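Local coordinates for muramidase (Sodiomyces alcalophilus, PDB 6ZM8), which probably cleaves the glycan strands of bacterial peptidoglycan, acting as a fungal lysozyme of glycoside hydrolase family 25, at residues Lys30-Phe42 / Ser67-Gly80. Sequence-based numbering, arbitrary orientation.
Sequences KATEGTTFKSSAF and SSGAAQARYFASNG
Tyr75 packs against the turn that links strands 30-33 and 37-38, with Thr35 O over one face of its ring, 3.2 Å above the plane and toward the rim. Phe37 O and Lys38 NZ approach its edge in plane. With CG anti to the backbone N (chi1 -175°), the ring reaches from helix 69-78 to strand 37-38, where, in the conformer given, Lys38 NZ donates to Tyr75 OH at 2.7 Å; a bend at chi4 (75°) turns the amine onto that oxygen. Replacing Tyr75 by alanine would probably leave this amine without its phenol acceptor and open a gap against the turn. Thr32 CG2 touches both Tyr75 CE2 (3.6 Å) and Asn79 CB (3.7 Å), while Thr32 OG1 bonds to His60. Gln72 CG packs on Gly34 O at 3.5 Å; Gln72 OE1 pairs with His60 NE2, while NE2 donates to Gln63 O and, in the Ser67 conformer given, to Ser67 OG (2.9 Å). One water bridges that hydroxyl to Thr35 OG1, another Ala31 O to Asn79 O. Asn79 ND2 returns to Tyr75 O on an in-plane lone pair. Strand 30-33 runs at 146° to helix 69-78, joining a hairpin-extended barrel strand to an outer helix of the GH25 β/α barrel.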
loop_
_atom_site.group_PDB
_atom_site.type_symbol
_atom_site.label_atom_id
_atom_site.label_comp_id
_atom_site.label_asym_id
_atom_site.label_seq_id
_atom_site.Cartn_x
_atom_site.Cartn_y
_atom_site.Cartn_z
ATOM N N LYS A 30 -0.211 6.933 -4.746
ATOM C CA LYS A 30 1.245 6.865 -4.684
ATOM C C LYS A 30 1.810 8.181 -4.178
ATOM O O LYS A 30 1.505 9.265 -4.723
ATOM C CB LYS A 30 1.847 6.589 -6.051
ATOM C CG LYS A 30 3.368 6.380 -5.984
ATOM C CD LYS A 30 3.953 5.889 -7.284
ATOM C CE LYS A 30 5.469 5.770 -7.201
ATOM N NZ LYS A 30 6.021 5.232 -8.447
ATOM N N ALA A 31 2.684 8.104 -3.168
ATOM C CA ALA A 31 3.388 9.274 -2.653
ATOM C C ALA A 31 4.826 9.284 -3.132
ATOM O O ALA A 31 5.282 10.341 -3.667
ATOM C CB ALA A 31 3.332 9.349 -1.142
ATOM N N THR A 32 5.598 8.245 -2.834
ATOM C CA THR A 32 7.041 8.271 -2.951
ATOM C C THR A 32 7.571 6.992 -3.561
ATOM O O THR A 32 6.898 5.942 -3.581
ATOM C CB THR A 32 7.703 8.517 -1.570
ATOM O OG1 THR A 32 7.131 7.607 -0.621
ATOM C CG2 THR A 32 7.482 9.927 -1.068
ATOM N N GLU A 33 8.831 7.071 -4.003
ATOM C CA GLU A 33 9.589 5.916 -4.452
ATOM C C GLU A 33 11.054 6.164 -4.110
ATOM O O GLU A 33 11.568 7.282 -4.314
ATOM C CB GLU A 33 9.404 5.684 -5.961
ATOM C CG GLU A 33 10.285 4.580 -6.526
ATOM C CD GLU A 33 9.944 4.200 -7.949
ATOM O OE1 GLU A 33 8.805 4.527 -8.433
ATOM O OE2 GLU A 33 10.842 3.555 -8.551
ATOM N N GLY A 34 11.721 5.154 -3.565
ATOM C CA GLY A 34 13.094 5.371 -3.171
ATOM C C GLY A 34 13.228 6.502 -2.160
ATOM O O GLY A 34 12.420 6.648 -1.276
ATOM N N THR A 35 14.309 7.301 -2.326
ATOM C CA THR A 35 14.498 8.484 -1.469
ATOM C C THR A 35 14.472 9.771 -2.292
ATOM O O THR A 35 14.801 10.823 -1.731
ATOM C CB THR A 35 15.757 8.438 -0.633
ATOM O OG1 THR A 35 16.868 8.292 -1.535
ATOM C CG2 THR A 35 15.742 7.308 0.360
ATOM N N THR A 36 14.109 9.703 -3.566
ATOM C CA THR A 36 14.299 10.870 -4.528
ATOM C C THR A 36 12.982 11.180 -5.253
ATOM O O THR A 36 12.929 12.259 -5.878
ATOM C CB THR A 36 15.474 10.632 -5.536
ATOM O OG1 THR A 36 15.065 9.389 -6.193
ATOM C CG2 THR A 36 16.839 10.288 -4.910
ATOM N N PHE A 37 11.984 10.322 -5.259
ATOM C CA PHE A 37 10.799 10.511 -6.101
ATOM C C PHE A 37 9.595 10.823 -5.219
ATOM O O PHE A 37 9.227 9.988 -4.366
ATOM C CB PHE A 37 10.552 9.246 -6.916
ATOM C CG PHE A 37 9.354 9.347 -7.829
ATOM C CD1 PHE A 37 8.064 9.130 -7.387
ATOM C CD2 PHE A 37 9.557 9.664 -9.153
ATOM C CE1 PHE A 37 7.024 9.242 -8.261
ATOM C CE2 PHE A 37 8.505 9.718 -10.041
ATOM C CZ PHE A 37 7.224 9.555 -9.606
ATOM N N LYS A 38 8.961 11.952 -5.493
ATOM C CA LYS A 38 7.687 12.322 -4.887
ATOM C C LYS A 38 6.720 12.530 -6.038
ATOM O O LYS A 38 6.990 13.385 -6.928
ATOM C CB LYS A 38 7.810 13.610 -4.070
ATOM C CG LYS A 38 8.853 13.569 -2.967
ATOM C CD LYS A 38 9.277 14.940 -2.427
ATOM C CE LYS A 38 10.601 14.985 -1.673
ATOM N NZ LYS A 38 11.810 14.910 -2.548
ATOM N N SER A 39 5.619 11.810 -6.086
ATOM C CA SER A 39 4.669 11.957 -7.176
ATOM C C SER A 39 4.128 13.374 -7.252
ATOM O O SER A 39 3.570 13.903 -6.284
ATOM C CB SER A 39 3.490 11.025 -6.942
ATOM O OG SER A 39 2.497 11.331 -7.913
ATOM N N SER A 40 4.217 13.974 -8.442
ATOM C CA SER A 40 3.682 15.335 -8.626
ATOM C C SER A 40 2.159 15.367 -8.587
ATOM O O SER A 40 1.613 16.449 -8.458
ATOM C CB SER A 40 4.182 15.939 -9.917
ATOM O OG SER A 40 3.755 15.179 -10.985
ATOM N N ALA A 41 1.499 14.210 -8.695
ATOM C CA ALA A 41 0.032 14.121 -8.649
ATOM C C ALA A 41 -0.503 13.932 -7.232
ATOM O O ALA A 41 -1.687 14.098 -7.016
ATOM C CB ALA A 41 -0.430 12.964 -9.511
ATOM N N PHE A 42 0.377 13.579 -6.287
ATOM C CA PHE A 42 -0.101 13.159 -4.960
ATOM C C PHE A 42 -0.991 14.212 -4.320
ATOM O O PHE A 42 -2.059 13.898 -3.796
ATOM C CB PHE A 42 1.103 12.829 -4.062
ATOM C CG PHE A 42 0.683 12.535 -2.653
ATOM C CD1 PHE A 42 0.274 11.257 -2.321
ATOM C CD2 PHE A 42 0.683 13.529 -1.692
ATOM C CE1 PHE A 42 -0.156 10.978 -1.016
ATOM C CE2 PHE A 42 0.258 13.237 -0.394
ATOM C CZ PHE A 42 -0.135 11.967 -0.071
ATOM N N SER A 67 18.856 2.180 -0.856
ATOM C CA SER A 67 19.053 2.819 0.446
ATOM C C SER A 67 18.364 1.938 1.458
ATOM O O SER A 67 17.649 0.997 1.046
ATOM C CB SER A 67 18.495 4.249 0.448
ATOM O OG SER A 67 17.182 4.290 -0.119
ATOM N N SER A 68 18.568 2.234 2.736
ATOM C CA SER A 68 17.996 1.418 3.792
ATOM C C SER A 68 16.459 1.530 3.821
ATOM O O SER A 68 15.859 2.513 3.379
ATOM C CB SER A 68 18.559 1.827 5.134
ATOM O OG SER A 68 18.068 3.090 5.510
ATOM N N GLY A 69 15.873 0.519 4.482
ATOM C CA GLY A 69 14.443 0.578 4.720
ATOM C C GLY A 69 14.077 1.772 5.612
ATOM O O GLY A 69 13.044 2.411 5.408
ATOM N N ALA A 70 14.917 2.059 6.604
ATOM C CA ALA A 70 14.653 3.195 7.502
ATOM C C ALA A 70 14.650 4.498 6.719
ATOM O O ALA A 70 13.805 5.364 6.943
ATOM C CB ALA A 70 15.680 3.242 8.622
ATOM N N ALA A 71 15.630 4.679 5.811
ATOM C CA ALA A 71 15.698 5.931 5.057
ATOM C C ALA A 71 14.444 6.103 4.217
ATOM O O ALA A 71 13.907 7.216 4.073
ATOM C CB ALA A 71 16.939 5.966 4.177
ATOM N N GLN A 72 13.963 5.012 3.620
ATOM C CA GLN A 72 12.761 5.111 2.784
ATOM C C GLN A 72 11.501 5.318 3.636
ATOM O O GLN A 72 10.603 6.046 3.197
ATOM C CB GLN A 72 12.665 3.898 1.857
ATOM C CG GLN A 72 13.652 4.098 0.706
ATOM C CD GLN A 72 13.704 2.995 -0.324
ATOM O OE1 GLN A 72 12.664 2.506 -0.797
ATOM N NE2 GLN A 72 14.909 2.640 -0.704
ATOM N N ALA A 73 11.437 4.712 4.830
ATOM C CA ALA A 73 10.296 4.982 5.692
ATOM C C ALA A 73 10.261 6.448 6.117
ATOM O O ALA A 73 9.183 7.053 6.163
ATOM C CB ALA A 73 10.351 4.081 6.921
ATOM N N ARG A 74 11.423 7.026 6.440
ATOM C CA ARG A 74 11.468 8.448 6.800
ATOM C C ARG A 74 11.028 9.305 5.623
ATOM O O ARG A 74 10.279 10.288 5.797
ATOM C CB ARG A 74 12.884 8.873 7.230
ATOM C CG ARG A 74 13.286 8.410 8.600
ATOM C CD ARG A 74 14.641 8.970 9.057
ATOM N NE ARG A 74 15.773 8.285 8.436
ATOM C CZ ARG A 74 16.387 7.146 8.904
ATOM N NH1 ARG A 74 15.846 6.573 9.973
ATOM N NH2 ARG A 74 17.366 6.588 8.251
ATOM N N TYR A 75 11.526 9.017 4.430
ATOM C CA TYR A 75 11.176 9.812 3.247
ATOM C C TYR A 75 9.671 9.731 2.981
ATOM O O TYR A 75 9.008 10.739 2.730
ATOM C CB TYR A 75 11.984 9.311 2.055
ATOM C CG TYR A 75 11.801 10.131 0.809
ATOM C CD1 TYR A 75 12.260 11.418 0.729
ATOM C CD2 TYR A 75 11.189 9.609 -0.317
ATOM C CE1 TYR A 75 12.143 12.180 -0.440
ATOM C CE2 TYR A 75 11.049 10.339 -1.486
ATOM C CZ TYR A 75 11.549 11.613 -1.555
ATOM O OH TYR A 75 11.447 12.291 -2.736
ATOM N N PHE A 76 9.128 8.517 3.018
ATOM C CA PHE A 76 7.691 8.318 2.819
ATOM C C PHE A 76 6.871 9.069 3.866
ATOM O O PHE A 76 5.936 9.812 3.524
ATOM C CB PHE A 76 7.420 6.814 2.875
ATOM C CG PHE A 76 5.974 6.434 2.813
ATOM C CD1 PHE A 76 5.121 6.892 1.802
ATOM C CD2 PHE A 76 5.462 5.511 3.736
ATOM C CE1 PHE A 76 3.816 6.430 1.721
ATOM C CE2 PHE A 76 4.156 5.048 3.637
ATOM C CZ PHE A 76 3.332 5.504 2.622
ATOM N N ALA A 77 7.199 8.883 5.157
ATOM C CA ALA A 77 6.403 9.492 6.224
ATOM C C ALA A 77 6.439 11.016 6.166
ATOM O O ALA A 77 5.506 11.655 6.628
ATOM C CB ALA A 77 6.848 8.988 7.568
ATOM N N SER A 78 7.522 11.591 5.629
ATOM C CA SER A 78 7.677 13.045 5.515
ATOM C C SER A 78 7.032 13.619 4.260
ATOM O O SER A 78 6.973 14.848 4.153
ATOM C CB SER A 78 9.209 13.413 5.506
ATOM O OG SER A 78 9.797 13.170 6.730
ATOM N N ASN A 79 6.633 12.785 3.320
ATOM C CA ASN A 79 6.242 13.243 1.984
ATOM C C ASN A 79 4.947 12.575 1.517
ATOM O O ASN A 79 4.788 12.311 0.322
ATOM C CB ASN A 79 7.379 13.024 0.976
ATOM C CG ASN A 79 8.556 13.925 1.274
ATOM O OD1 ASN A 79 8.485 15.145 1.030
ATOM N ND2 ASN A 79 9.587 13.383 1.815
ATOM N N GLY A 80 4.025 12.371 2.445
ATOM C CA GLY A 80 2.681 11.928 2.097
ATOM C C GLY A 80 2.178 10.754 2.895
ATOM O O GLY A 80 0.964 10.543 2.955
HETATM O O HOH W 1 5.033 12.905 -2.368
HETATM O O HOH W 2 17.280 5.786 -2.398
#